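Phospholyase (Arthrobacter aurescens, PDB 5G4I) catalyses the pyridoxal-phosphate-dependent breakdown of phosphoethanolamine to acetaldehyde, ammonia and phosphate on a class-III aminotransferase scaffold. Local coordinates at residues A[37-42]-A[49-54]; A[97-102]-A[324-329]; A[203-206]-A[211-214]; A[343-348]-A[422-427]; A[385-390]-A[409-414]. All coordinates share one frame; numbering follows the deposited sequence.

Contact 1: A[37-42]-A[49-54]; sequences QPLELV and LTDAQG
Glu40 turns CG to the far side of its backbone N (chi1 -177°) and stays extended from there, which lays the whole side chain along the methyl of Ala52; Glu40 OE1 ends 3.6 Å from Ala52 CB. The two residues stand at the open end of a beta hairpin, strands 41-45 and 48-51, where the second strand runs into a type I turn from Asp51 to Gly54. Leu41 and Asp51 form an antiparallel non-hydrogen-bonded pair with diverging side chains. Beyond it, Val42 N gives a fairly straight bond (158°) to Thr50 O at 2.9 Å; before it, the strands part, and Ala52 N reaches Glu40 O at 3.0 Å in a bent, weak bond. Glu40 O also takes a CA-H contact from Asp51 CA at 3.1 Å.

On one face the side chains of Leu41 and Leu49 run nearly perpendicular, CD1 to CD1 at 3.9 Å; Leu41 goes on to Tyr91 and Leu49 to Val85, both of the second subunit. Asp51 OD2 bonds Tyr57 OH, tying the hairpin to strand 56-59, while OD1 takes the backbone N-H of Lys55. Glu40 also leans on Leu92 of the second subunit, and an alanine here would probably strip the Ala52 methyl of the cover this side chain gives beyond CB and leave that leucine less well packed. At the outer end one water joins the segments, accepting from Glu40 N at 3.1 Å and from Gln53 NE2 at 2.8 Å.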
# COMPACT_ATOMS: atom_id res chain seq x y z
N GLN A 37 -25.82 -15.02 -4.54
CA GLN A 37 -25.05 -16.21 -4.28
C GLN A 37 -23.57 -15.88 -4.71
O GLN A 37 -23.31 -15.78 -5.93
CB GLN A 37 -25.54 -17.50 -5.02
CG GLN A 37 -24.83 -18.77 -4.65
CD GLN A 37 -25.29 -19.46 -3.31
OE1 GLN A 37 -24.55 -19.58 -2.34
NE2 GLN A 37 -26.50 -19.95 -3.33
N PRO A 38 -22.68 -15.67 -3.72
CA PRO A 38 -21.29 -15.36 -4.14
C PRO A 38 -20.75 -16.38 -5.14
O PRO A 38 -20.99 -17.60 -4.99
CB PRO A 38 -20.54 -15.44 -2.85
CG PRO A 38 -21.54 -14.83 -1.81
CD PRO A 38 -22.85 -15.54 -2.26
N LEU A 39 -19.95 -15.93 -6.11
CA LEU A 39 -19.40 -16.76 -7.16
C LEU A 39 -17.93 -17.11 -6.85
O LEU A 39 -17.16 -16.14 -6.56
CB LEU A 39 -19.36 -16.05 -8.57
CG LEU A 39 -20.59 -15.98 -9.42
CD1 LEU A 39 -20.08 -15.31 -10.73
CD2 LEU A 39 -21.19 -17.38 -9.66
N GLU A 40 -17.54 -18.39 -6.97
CA GLU A 40 -16.19 -18.87 -6.78
C GLU A 40 -15.54 -18.98 -8.15
O GLU A 40 -15.87 -19.87 -8.97
CB GLU A 40 -16.12 -20.25 -6.04
CG GLU A 40 -14.71 -20.71 -5.77
CD GLU A 40 -14.59 -22.05 -5.04
OE1 GLU A 40 -15.67 -22.52 -4.62
OE2 GLU A 40 -13.48 -22.64 -5.05
N LEU A 41 -14.59 -18.06 -8.48
CA LEU A 41 -13.93 -18.07 -9.79
C LEU A 41 -12.58 -18.68 -9.69
O LEU A 41 -11.73 -18.20 -8.94
CB LEU A 41 -13.89 -16.62 -10.37
CG LEU A 41 -15.23 -15.99 -10.70
CD1 LEU A 41 -15.04 -14.63 -11.35
CD2 LEU A 41 -16.07 -16.86 -11.65
N VAL A 42 -12.36 -19.79 -10.40
CA VAL A 42 -11.16 -20.62 -10.22
C VAL A 42 -10.07 -20.48 -11.27
O VAL A 42 -8.89 -20.83 -11.02
CB VAL A 42 -11.53 -22.14 -10.05
CG1 VAL A 42 -12.50 -22.27 -8.88
CG2 VAL A 42 -12.10 -22.71 -11.30
N LEU A 49 -13.82 -16.33 -17.90
CA LEU A 49 -13.67 -16.82 -16.53
C LEU A 49 -14.50 -18.07 -16.28
O LEU A 49 -15.59 -18.15 -16.82
CB LEU A 49 -14.09 -15.76 -15.53
CG LEU A 49 -13.14 -14.55 -15.38
CD1 LEU A 49 -13.87 -13.32 -14.85
CD2 LEU A 49 -11.91 -14.97 -14.53
N THR A 50 -13.98 -18.98 -15.44
CA THR A 50 -14.65 -20.26 -15.15
C THR A 50 -14.85 -20.41 -13.64
O THR A 50 -13.94 -20.08 -12.81
CB THR A 50 -13.81 -21.44 -15.62
OG1 THR A 50 -13.59 -21.33 -17.03
CG2 THR A 50 -14.56 -22.77 -15.35
N ASP A 51 -16.09 -20.71 -13.25
CA ASP A 51 -16.49 -20.96 -11.83
C ASP A 51 -16.20 -22.41 -11.38
O ASP A 51 -15.76 -23.21 -12.17
CB ASP A 51 -17.91 -20.41 -11.47
CG ASP A 51 -19.11 -21.27 -11.96
OD1 ASP A 51 -18.79 -22.43 -12.31
OD2 ASP A 51 -20.27 -20.72 -11.95
N ALA A 52 -16.37 -22.62 -10.07
CA ALA A 52 -16.02 -23.93 -9.46
C ALA A 52 -16.94 -25.05 -10.00
O ALA A 52 -16.55 -26.23 -9.87
CB ALA A 52 -16.07 -23.85 -7.93
N GLN A 53 -18.10 -24.70 -10.53
CA GLN A 53 -19.01 -25.70 -11.19
C GLN A 53 -18.75 -25.89 -12.67
O GLN A 53 -19.44 -26.69 -13.33
CB GLN A 53 -20.46 -25.27 -11.01
CG GLN A 53 -20.98 -25.19 -9.57
CD GLN A 53 -20.32 -24.18 -8.59
OE1 GLN A 53 -19.81 -24.56 -7.50
NE2 GLN A 53 -20.29 -22.93 -8.97
N GLY A 54 -17.78 -25.18 -13.25
CA GLY A 54 -17.43 -25.28 -14.64
C GLY A 54 -18.18 -24.35 -15.61
O GLY A 54 -17.96 -24.43 -16.81
O HOH W 1 -19.36 -20.82 -7.41

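Contact 2: A[97-102]-A[324-329]; sequences VEYAEA and AVLRYM
Leu326 and Tyr99 come together with their side chains nearly perpendicular, a leucine methyl doing the touching against one corner of the tyrosine ring, Tyr99 CE1 to Leu326 CD1 at 3.8 Å. Leu326 CD1 also lies 4.0 Å from Ala102 CB and equally close to Ala102 C, so a single branch of the leucine is wedged against two residues about one turn apart on the facing helix. Tyr99 brings its ring there by placing CG opposite the backbone N (chi1 -177°), which carries the aromatic group out from helix 94-104 to the flank of helix 316-331. The CA-CB bond of Leu326 points toward the other helix, and CG sits beside its own backbone N (chi1 -73°). No hydrogen bond crosses between the segments; this is small, buried, apolar helix-to-helix packing, with 110 Å² covered in all.

The tyrosine side chain lies about 13 Å from a bound PLP, and Glu101 forms a salt bridge with Arg22 of the second subunit. Earlier turns of helix 316-331 extend the interface, Leu323 touching both Tyr99 and Ala102 and Ser319 touching Tyr99. Around the pair, helix 72-82 touches Ala324 and Val325, and Tyr99 also packs on Leu116 of strand 113-117, an end strand of the cofactor-domain sheet.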
# COMPACT_ATOMS: atom_id res chain seq x y z
N VAL A 97 14.44 1.78 -13.29
CA VAL A 97 14.73 2.94 -14.16
C VAL A 97 14.10 2.75 -15.54
O VAL A 97 13.53 3.69 -16.12
CB VAL A 97 16.27 3.16 -14.23
CG1 VAL A 97 16.61 4.36 -15.16
CG2 VAL A 97 16.75 3.50 -12.85
N GLU A 98 14.23 1.55 -16.10
CA GLU A 98 13.62 1.22 -17.36
C GLU A 98 12.08 1.44 -17.32
O GLU A 98 11.46 2.02 -18.22
CB GLU A 98 13.87 -0.23 -17.77
CG GLU A 98 15.32 -0.52 -18.09
CD GLU A 98 15.69 -2.02 -17.99
OE1 GLU A 98 14.77 -2.94 -17.87
OE2 GLU A 98 16.95 -2.25 -18.06
N TYR A 99 11.46 0.95 -16.24
CA TYR A 99 10.01 1.17 -16.09
C TYR A 99 9.65 2.67 -15.92
O TYR A 99 8.69 3.09 -16.58
CB TYR A 99 9.44 0.34 -14.89
CG TYR A 99 7.94 0.46 -14.75
CD1 TYR A 99 7.06 0.37 -15.83
CD2 TYR A 99 7.40 0.72 -13.52
CE1 TYR A 99 5.68 0.55 -15.71
CE2 TYR A 99 5.98 0.78 -13.34
CZ TYR A 99 5.15 0.71 -14.45
OH TYR A 99 3.75 0.85 -14.33
N ALA A 100 10.38 3.41 -15.09
CA ALA A 100 10.11 4.82 -14.92
C ALA A 100 10.24 5.57 -16.26
O ALA A 100 9.41 6.41 -16.59
CB ALA A 100 11.07 5.45 -13.88
N GLU A 101 11.28 5.28 -17.05
CA GLU A 101 11.41 5.86 -18.38
C GLU A 101 10.21 5.52 -19.30
O GLU A 101 9.65 6.44 -20.01
CB GLU A 101 12.76 5.46 -19.04
CG GLU A 101 13.94 6.13 -18.33
CD GLU A 101 15.29 5.58 -18.81
OE1 GLU A 101 15.40 4.40 -19.24
OE2 GLU A 101 16.30 6.25 -18.53
N ALA A 102 9.76 4.29 -19.29
CA ALA A 102 8.65 3.86 -20.13
C ALA A 102 7.33 4.54 -19.70
O ALA A 102 6.54 5.03 -20.57
CB ALA A 102 8.44 2.35 -20.15
N ALA A 324 5.91 -5.07 -18.58
CA ALA A 324 5.19 -6.03 -19.46
C ALA A 324 3.80 -5.64 -19.83
O ALA A 324 3.33 -5.86 -20.99
CB ALA A 324 5.23 -7.41 -18.83
N VAL A 325 3.11 -4.96 -18.91
CA VAL A 325 1.76 -4.40 -19.22
C VAL A 325 1.84 -3.34 -20.33
O VAL A 325 1.05 -3.37 -21.31
CB VAL A 325 1.03 -3.86 -17.96
CG1 VAL A 325 -0.24 -3.08 -18.32
CG2 VAL A 325 0.70 -5.07 -17.07
N LEU A 326 2.79 -2.37 -20.17
CA LEU A 326 2.92 -1.34 -21.18
C LEU A 326 3.38 -1.89 -22.52
O LEU A 326 2.84 -1.51 -23.58
CB LEU A 326 3.89 -0.24 -20.72
CG LEU A 326 3.46 0.76 -19.63
CD1 LEU A 326 4.65 1.66 -19.19
CD2 LEU A 326 2.25 1.56 -20.07
N ARG A 327 4.33 -2.84 -22.49
CA ARG A 327 4.83 -3.43 -23.75
C ARG A 327 3.67 -4.15 -24.50
O ARG A 327 3.53 -4.06 -25.73
CB ARG A 327 6.02 -4.35 -23.54
CG ARG A 327 6.38 -5.02 -24.87
N TYR A 328 2.86 -4.96 -23.78
CA TYR A 328 1.78 -5.68 -24.38
C TYR A 328 0.71 -4.81 -24.93
O TYR A 328 0.25 -4.95 -26.11
CB TYR A 328 1.18 -6.75 -23.41
CG TYR A 328 0.22 -7.70 -24.04
CD1 TYR A 328 -1.16 -7.40 -24.17
CD2 TYR A 328 0.69 -8.96 -24.49
CE1 TYR A 328 -2.00 -8.30 -24.81
CE2 TYR A 328 -0.18 -9.83 -25.12
CZ TYR A 328 -1.49 -9.48 -25.26
OH TYR A 328 -2.44 -10.37 -25.88
N MET A 329 0.32 -3.77 -24.16
CA MET A 329 -0.70 -2.86 -24.70
C MET A 329 -0.22 -2.10 -25.96
O MET A 329 -1.04 -1.84 -26.87
CB MET A 329 -1.37 -1.90 -23.57
CG MET A 329 -0.52 -0.82 -23.16
SD MET A 329 -1.60 0.28 -22.04
CE MET A 329 -2.53 1.20 -23.24

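Contact 3: A[203-206]-A[211-214]; sequences ASLQ and GVSV
Leu205 O accepts the backbone N-H of Gly211 at 3.2 Å, the one direct hydrogen bond between these segments. It spans the short connection from the end of helix 187-207 to strand 214-217, a helix-to-strand link of the fold type I cofactor domain with its largely parallel seven-stranded sheet. The bond is moderately bent, 140° at the hydrogen, and the donor stands well above the carbonyl plane rather than in it. Gly211 has a positive phi of 62°, a value that favours glycine. Gly211 O lies 3.6 Å from Leu205 CB. Leu205 CG sits beside its own backbone N, opposite the carbonyl carbon (chi1 -71°), and from there Leu205 CD1 comes within 4.4 Å of Val212 CG2, a loose touch.

A water makes a second bridge, taking hydrogens from Gln206 NE2 at 3.2 Å and from Val212 N at 3.0 Å; it occupies the backbone donor that follows Gly211.

The next shell sets where these groups lie. Leu205 packs inward on Leu141 of strand 140-143 and on His210 in the connecting loop, while Gln206 and Val212 both touch Ala244. Ser213 pairs through its backbone with Gly139 and with Leu247, so the chain is already held between neighbouring strands as strand 214-217 begins. On the helix side, the turn carrying Leu205 is tied down one residue earlier, where Ser204 OG is hydrogen-bonded to Arg172 NE.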
# COMPACT_ATOMS: atom_id res chain seq x y z
N ALA A 203 -14.43 30.21 -1.08
CA ALA A 203 -14.55 31.32 -0.11
C ALA A 203 -14.79 30.74 1.29
O ALA A 203 -14.28 31.33 2.28
CB ALA A 203 -15.62 32.27 -0.54
N SER A 204 -15.62 29.69 1.41
CA SER A 204 -16.01 29.07 2.70
C SER A 204 -14.77 28.45 3.36
O SER A 204 -14.50 28.59 4.56
CB SER A 204 -17.09 28.06 2.48
OG SER A 204 -17.44 27.38 3.70
N LEU A 205 -13.94 27.70 2.58
CA LEU A 205 -12.66 27.13 3.02
C LEU A 205 -11.70 28.18 3.55
O LEU A 205 -10.98 27.96 4.55
CB LEU A 205 -11.98 26.25 1.95
CG LEU A 205 -12.66 24.90 1.68
CD1 LEU A 205 -12.09 24.28 0.42
CD2 LEU A 205 -12.49 23.99 2.89
N GLN A 206 -11.64 29.31 2.84
CA GLN A 206 -10.74 30.42 3.22
C GLN A 206 -11.21 31.07 4.56
O GLN A 206 -10.38 31.31 5.44
CB GLN A 206 -10.59 31.42 2.08
CG GLN A 206 -9.86 30.83 0.87
CD GLN A 206 -9.95 31.61 -0.40
OE1 GLN A 206 -10.91 32.38 -0.61
NE2 GLN A 206 -9.00 31.39 -1.28
N GLY A 211 -7.91 27.32 3.80
CA GLY A 211 -7.41 27.62 2.51
C GLY A 211 -7.71 26.48 1.51
O GLY A 211 -8.48 25.57 1.85
N VAL A 212 -7.14 26.55 0.32
CA VAL A 212 -7.37 25.46 -0.69
C VAL A 212 -6.02 24.79 -0.96
O VAL A 212 -5.05 25.39 -1.49
CB VAL A 212 -7.95 26.04 -2.00
CG1 VAL A 212 -8.16 24.88 -3.01
CG2 VAL A 212 -9.24 26.79 -1.74
N SER A 213 -5.93 23.47 -0.65
CA SER A 213 -4.78 22.64 -1.00
C SER A 213 -4.96 21.97 -2.42
O SER A 213 -4.07 22.07 -3.25
CB SER A 213 -4.52 21.55 0.08
OG SER A 213 -3.35 20.79 -0.26
N VAL A 214 -6.10 21.35 -2.62
CA VAL A 214 -6.30 20.56 -3.86
C VAL A 214 -7.76 20.56 -4.33
O VAL A 214 -8.71 20.64 -3.51
CB VAL A 214 -5.91 19.08 -3.70
CG1 VAL A 214 -4.47 18.89 -3.32
CG2 VAL A 214 -6.75 18.33 -2.81
O HOH W 2 -6.70 29.45 -0.32

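Contact 4: A[343-348]-A[422-427]; sequences KYIRKR and EHADIL
Asp425 gives up the most surface here, and its OD1 is the atom that matters. Tyr344 OH donates to it from across the gap, and the 2.5 Å between Tyr344 OH and Asp425 OD1 is so short that the exact value is doubtful. The oxygen sits at the edge of the tyrosine ring, close to the ring plane, with the carboxylate turned 60° from that plane. Tyr344 gets its hydroxyl there because CG lies opposite the backbone N (chi1 172°), sending the ring out toward the other helix. Arg348, one turn on, brings NH2 to Asp425 OD1 at 3.3 Å, a long salt bridge made with the guanidinium edge, so OD1 has two partners.

The parent helices, 334-355 and 421-436, are neighbours in the C-terminal domain; their segments 343-348 and 422-427 run nearly parallel (19° between their directions) with axes 11.1 Å apart. At that spacing the backbones do not meet, and side chains fill the interval. Ala424 points its methyl at Ile345, Ala424 CB to Ile345 CG1 at 4.2 Å, on the buried side where Ile345 continues onto Phe369 of strand 368-373 and Ala424 onto Phe419. Toward the outer side a water ties the arginine to the second helix: it accepts from Arg348 NH2 at 3.0 Å and donates to Asp425 O at 2.8 Å.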
# COMPACT_ATOMS: atom_id res chain seq x y z
N LYS A 343 -16.58 3.64 -30.16
CA LYS A 343 -17.47 4.33 -31.10
C LYS A 343 -18.65 3.41 -31.57
O LYS A 343 -19.82 3.85 -31.61
CB LYS A 343 -16.72 4.96 -32.27
CG LYS A 343 -15.89 6.10 -31.82
CD LYS A 343 -14.93 6.54 -32.89
CE LYS A 343 -14.12 7.72 -32.34
NZ LYS A 343 -12.95 7.98 -33.21
N TYR A 344 -18.32 2.17 -31.84
CA TYR A 344 -19.30 1.17 -32.27
C TYR A 344 -20.27 0.82 -31.13
O TYR A 344 -21.49 0.75 -31.30
CB TYR A 344 -18.53 -0.08 -32.68
CG TYR A 344 -19.42 -1.28 -32.96
CD1 TYR A 344 -20.03 -1.42 -34.15
CD2 TYR A 344 -19.57 -2.28 -32.05
CE1 TYR A 344 -20.80 -2.55 -34.45
CE2 TYR A 344 -20.32 -3.42 -32.31
CZ TYR A 344 -20.98 -3.54 -33.53
OH TYR A 344 -21.78 -4.69 -33.74
N ILE A 345 -19.73 0.64 -29.90
CA ILE A 345 -20.62 0.36 -28.72
C ILE A 345 -21.56 1.49 -28.45
O ILE A 345 -22.71 1.33 -28.13
CB ILE A 345 -19.69 0.08 -27.48
CG1 ILE A 345 -18.95 -1.24 -27.69
CG2 ILE A 345 -20.48 0.05 -26.17
CD1 ILE A 345 -17.83 -1.55 -26.66
N ARG A 346 -21.06 2.75 -28.55
CA ARG A 346 -21.94 3.91 -28.33
C ARG A 346 -23.11 3.97 -29.29
O ARG A 346 -24.27 4.18 -28.87
CB ARG A 346 -21.13 5.23 -28.43
CG ARG A 346 -21.97 6.48 -28.44
CD ARG A 346 -21.14 7.52 -27.67
NE ARG A 346 -22.10 8.24 -26.95
CZ ARG A 346 -22.37 8.42 -25.65
NH1 ARG A 346 -21.56 8.38 -24.51
NH2 ARG A 346 -23.57 8.96 -25.54
N LYS A 347 -22.85 3.72 -30.59
CA LYS A 347 -23.95 3.65 -31.59
C LYS A 347 -24.96 2.57 -31.22
O LYS A 347 -26.20 2.84 -31.26
CB LYS A 347 -23.37 3.47 -32.99
CG LYS A 347 -22.63 4.73 -33.45
N ARG A 348 -24.48 1.42 -30.84
CA ARG A 348 -25.42 0.35 -30.45
C ARG A 348 -26.24 0.70 -29.23
O ARG A 348 -27.48 0.43 -29.16
CB ARG A 348 -24.75 -0.98 -30.22
CG ARG A 348 -25.71 -2.08 -29.77
CD ARG A 348 -26.52 -2.64 -30.92
NE ARG A 348 -25.52 -3.56 -31.41
CZ ARG A 348 -25.47 -4.87 -31.15
NH1 ARG A 348 -26.47 -5.51 -30.56
NH2 ARG A 348 -24.42 -5.48 -31.51
N GLU A 422 -16.13 -9.11 -31.49
CA GLU A 422 -16.96 -10.32 -31.22
C GLU A 422 -17.51 -10.33 -29.78
O GLU A 422 -18.67 -10.73 -29.54
CB GLU A 422 -16.22 -11.55 -31.57
CG GLU A 422 -17.09 -12.81 -31.50
CD GLU A 422 -16.33 -14.13 -31.86
OE1 GLU A 422 -15.04 -14.16 -32.10
OE2 GLU A 422 -17.08 -15.17 -31.80
N HIS A 423 -16.67 -9.96 -28.79
CA HIS A 423 -17.13 -9.95 -27.42
C HIS A 423 -18.18 -8.88 -27.14
O HIS A 423 -19.16 -9.07 -26.41
CB HIS A 423 -15.90 -9.72 -26.49
CG HIS A 423 -14.75 -10.63 -26.73
ND1 HIS A 423 -14.78 -12.02 -26.80
CD2 HIS A 423 -13.44 -10.30 -26.88
CE1 HIS A 423 -13.56 -12.49 -26.98
NE2 HIS A 423 -12.73 -11.43 -27.04
N ALA A 424 -18.02 -7.65 -27.73
CA ALA A 424 -18.97 -6.60 -27.66
C ALA A 424 -20.36 -7.10 -28.16
O ALA A 424 -21.42 -6.78 -27.55
CB ALA A 424 -18.56 -5.36 -28.45
N ASP A 425 -20.34 -7.82 -29.31
CA ASP A 425 -21.64 -8.28 -29.84
C ASP A 425 -22.30 -9.31 -28.95
O ASP A 425 -23.53 -9.28 -28.79
CB ASP A 425 -21.42 -8.86 -31.25
CG ASP A 425 -21.09 -7.76 -32.32
OD1 ASP A 425 -21.42 -6.57 -32.15
OD2 ASP A 425 -20.56 -8.19 -33.42
N ILE A 426 -21.51 -10.19 -28.34
CA ILE A 426 -22.12 -11.13 -27.34
C ILE A 426 -22.79 -10.38 -26.18
O ILE A 426 -23.95 -10.54 -25.87
CB ILE A 426 -21.10 -12.18 -26.89
CG1 ILE A 426 -20.67 -13.10 -27.99
CG2 ILE A 426 -21.61 -12.92 -25.64
CD1 ILE A 426 -19.35 -13.86 -27.75
N LEU A 427 -22.00 -9.46 -25.57
CA LEU A 427 -22.48 -8.70 -24.41
C LEU A 427 -23.75 -7.92 -24.76
O LEU A 427 -24.75 -7.93 -24.03
CB LEU A 427 -21.34 -7.76 -23.85
CG LEU A 427 -21.73 -6.92 -22.63
CD1 LEU A 427 -20.48 -6.74 -21.72
CD2 LEU A 427 -22.38 -5.62 -22.95
O HOH W 3 -25.19 -8.29 -30.79

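Contact 5: A[385-390]-A[409-414]; sequences ALTKIL and NVLKMR. With PO4 (phosphate ion), chain D.
Arg414 NH1 is shared between two acceptors: O1 of a bound phosphate ion, 2.8 Å from NH1 with 159° at the hydrogen, and OE1 of Gln254. Arg414 follows strand 410-413 of the C-terminal domain's mixed sheet; the start of this strand, at Asn409 and Leu411, packs against helix 384-396. Arg414 NH2 makes the second prong, to phosphate O2 at 3.0 Å (164°), and also bonds Tyr61 O, so the ion is held edge-on by a two-pronged guanidinium. Lys412 NZ lies over one face of that guanidinium and comes within 3.2 Å of phosphate O3. Tyr61 OH, Gln254 NE2 and Arg90 NH1 of the second subunit complete the grip. The ion probably came from the crystallisation liquor, but a site of this kind is consistent with binding the phosphate of the substrate. A methionine in place of Arg414 would probably leave O1 and O2 of the phosphate without their paired donor, and Gln254 OE1 and Tyr61 O without this partner.

Under the helix the contact is buried and mostly apolar. Thr387 and Leu411 lie alongside one another, pointing opposite ways, Thr387 CG2 reaching Leu411 CD1 at 3.8 Å, while the other branch, Leu411 CD2, meets Leu390 CD1 at 4.3 Å. Asn409 turns its amide away, ND2 bonding Ile373 O on the adjacent strand. The threonine hydroxyl is set opposite the carbonyl carbon (chi1 -50°), where Thr387 OG1 bonds Ala383 O, in the residue just before helix 384-396, and lies 3.3 Å from Asn409 CA.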
# COMPACT_ATOMS: atom_id res chain seq x y z
N ALA A 385 -34.16 -1.38 -8.41
CA ALA A 385 -34.51 -2.79 -8.36
C ALA A 385 -34.45 -3.50 -9.76
O ALA A 385 -34.08 -4.65 -9.83
CB ALA A 385 -35.95 -3.00 -7.77
N LEU A 386 -34.85 -2.76 -10.82
CA LEU A 386 -34.77 -3.29 -12.20
C LEU A 386 -33.25 -3.47 -12.61
O LEU A 386 -32.88 -4.44 -13.29
CB LEU A 386 -35.44 -2.39 -13.22
CG LEU A 386 -36.99 -2.15 -13.11
CD1 LEU A 386 -37.59 -1.37 -14.21
CD2 LEU A 386 -37.66 -3.49 -12.94
N THR A 387 -32.44 -2.56 -12.12
CA THR A 387 -30.95 -2.66 -12.38
C THR A 387 -30.40 -3.94 -11.80
O THR A 387 -29.62 -4.65 -12.44
CB THR A 387 -30.20 -1.37 -11.82
OG1 THR A 387 -30.83 -0.20 -12.26
CG2 THR A 387 -28.75 -1.31 -12.31
N LYS A 388 -30.78 -4.30 -10.55
CA LYS A 388 -30.33 -5.53 -9.92
C LYS A 388 -30.78 -6.78 -10.69
O LYS A 388 -30.07 -7.77 -10.86
CB LYS A 388 -30.79 -5.56 -8.43
CG LYS A 388 -30.46 -6.82 -7.74
CD LYS A 388 -29.03 -7.00 -7.50
CE LYS A 388 -28.79 -8.15 -6.46
NZ LYS A 388 -27.40 -8.57 -6.60
N ILE A 389 -32.06 -6.74 -11.11
CA ILE A 389 -32.64 -7.83 -11.97
C ILE A 389 -31.76 -8.07 -13.23
O ILE A 389 -31.39 -9.23 -13.55
CB ILE A 389 -34.13 -7.53 -12.37
CG1 ILE A 389 -35.03 -7.69 -11.14
CG2 ILE A 389 -34.56 -8.41 -13.51
CD1 ILE A 389 -36.48 -7.25 -11.34
N LEU A 390 -31.41 -6.96 -13.88
CA LEU A 390 -30.55 -7.06 -15.09
C LEU A 390 -29.14 -7.64 -14.80
O LEU A 390 -28.62 -8.47 -15.57
CB LEU A 390 -30.42 -5.73 -15.75
CG LEU A 390 -31.69 -5.09 -16.39
CD1 LEU A 390 -31.51 -3.61 -16.72
CD2 LEU A 390 -32.07 -5.82 -17.68
N ASN A 409 -28.45 2.85 -10.15
CA ASN A 409 -29.17 2.53 -11.39
C ASN A 409 -28.41 2.71 -12.69
O ASN A 409 -29.02 2.74 -13.76
CB ASN A 409 -30.49 3.31 -11.45
CG ASN A 409 -30.26 4.77 -11.77
OD1 ASN A 409 -29.43 5.41 -11.11
ND2 ASN A 409 -30.95 5.31 -12.72
N VAL A 410 -27.07 2.94 -12.62
CA VAL A 410 -26.28 3.06 -13.87
C VAL A 410 -25.55 1.75 -14.10
O VAL A 410 -24.68 1.36 -13.33
CB VAL A 410 -25.33 4.25 -13.84
CG1 VAL A 410 -24.54 4.33 -15.14
CG2 VAL A 410 -26.05 5.56 -13.54
N LEU A 411 -25.98 1.03 -15.14
CA LEU A 411 -25.40 -0.26 -15.49
C LEU A 411 -24.04 -0.01 -16.09
O LEU A 411 -23.94 0.89 -16.93
CB LEU A 411 -26.47 -0.97 -16.44
CG LEU A 411 -26.52 -2.41 -16.53
CD1 LEU A 411 -26.99 -3.05 -15.23
CD2 LEU A 411 -27.43 -2.80 -17.65
N LYS A 412 -23.01 -0.67 -15.54
CA LYS A 412 -21.61 -0.37 -15.83
C LYS A 412 -20.91 -1.52 -16.51
O LYS A 412 -20.93 -2.66 -15.99
CB LYS A 412 -20.90 -0.16 -14.58
CG LYS A 412 -19.44 0.19 -14.72
CD LYS A 412 -18.66 -0.44 -13.59
CE LYS A 412 -18.25 0.47 -12.49
NZ LYS A 412 -17.16 -0.10 -11.69
N MET A 413 -20.17 -1.15 -17.56
CA MET A 413 -19.43 -2.20 -18.34
C MET A 413 -18.06 -1.69 -18.68
O MET A 413 -17.93 -0.53 -19.17
CB MET A 413 -20.18 -2.37 -19.55
CG MET A 413 -21.47 -3.10 -19.20
SD MET A 413 -22.92 -3.02 -20.19
CE MET A 413 -23.11 -1.92 -21.56
N ARG A 414 -17.08 -2.49 -18.29
CA ARG A 414 -15.69 -2.04 -18.17
C ARG A 414 -14.86 -3.29 -18.21
O ARG A 414 -14.25 -3.67 -17.24
CB ARG A 414 -15.50 -1.20 -16.84
CG ARG A 414 -14.03 -0.70 -16.53
CD ARG A 414 -13.77 -0.33 -15.04
NE ARG A 414 -13.90 -1.59 -14.28
CZ ARG A 414 -13.96 -1.64 -12.93
NH1 ARG A 414 -13.59 -0.56 -12.18
NH2 ARG A 414 -14.10 -2.76 -12.25
P PO4 D . -14.28 -1.34 -8.72
O1 PO4 D . -14.09 -0.18 -9.50
O2 PO4 D . -13.66 -2.62 -9.26
O3 PO4 D . -15.71 -1.60 -9.20
O4 PO4 D . -14.18 -1.26 -7.22

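Overall arrangement
Contacts 1, 4 and 5 group around one mixed sheet. Contacts 4 and 5 touch directly, Leu427 CD2 packing on Met413 SD at 3.8 Å, with centres about 17 Å apart; strand 410-413 leads on to helix 421-436. Contact 1 reaches the same sheet from its hairpin edge, its centre about 21 Å from that of contact 5. Contact 2 belongs to the cofactor domain, about 30 Å from contact 4 between centres, and shares with contact 1 a border on the second subunit. Contact 3 lies most remote, about 48 Å from contact 1 and about 38 Å from contact 2, centre to centre. Contact 5 is linked to the cofactor pocket through its phosphate, which bonds the PLP-binding residue Gln254.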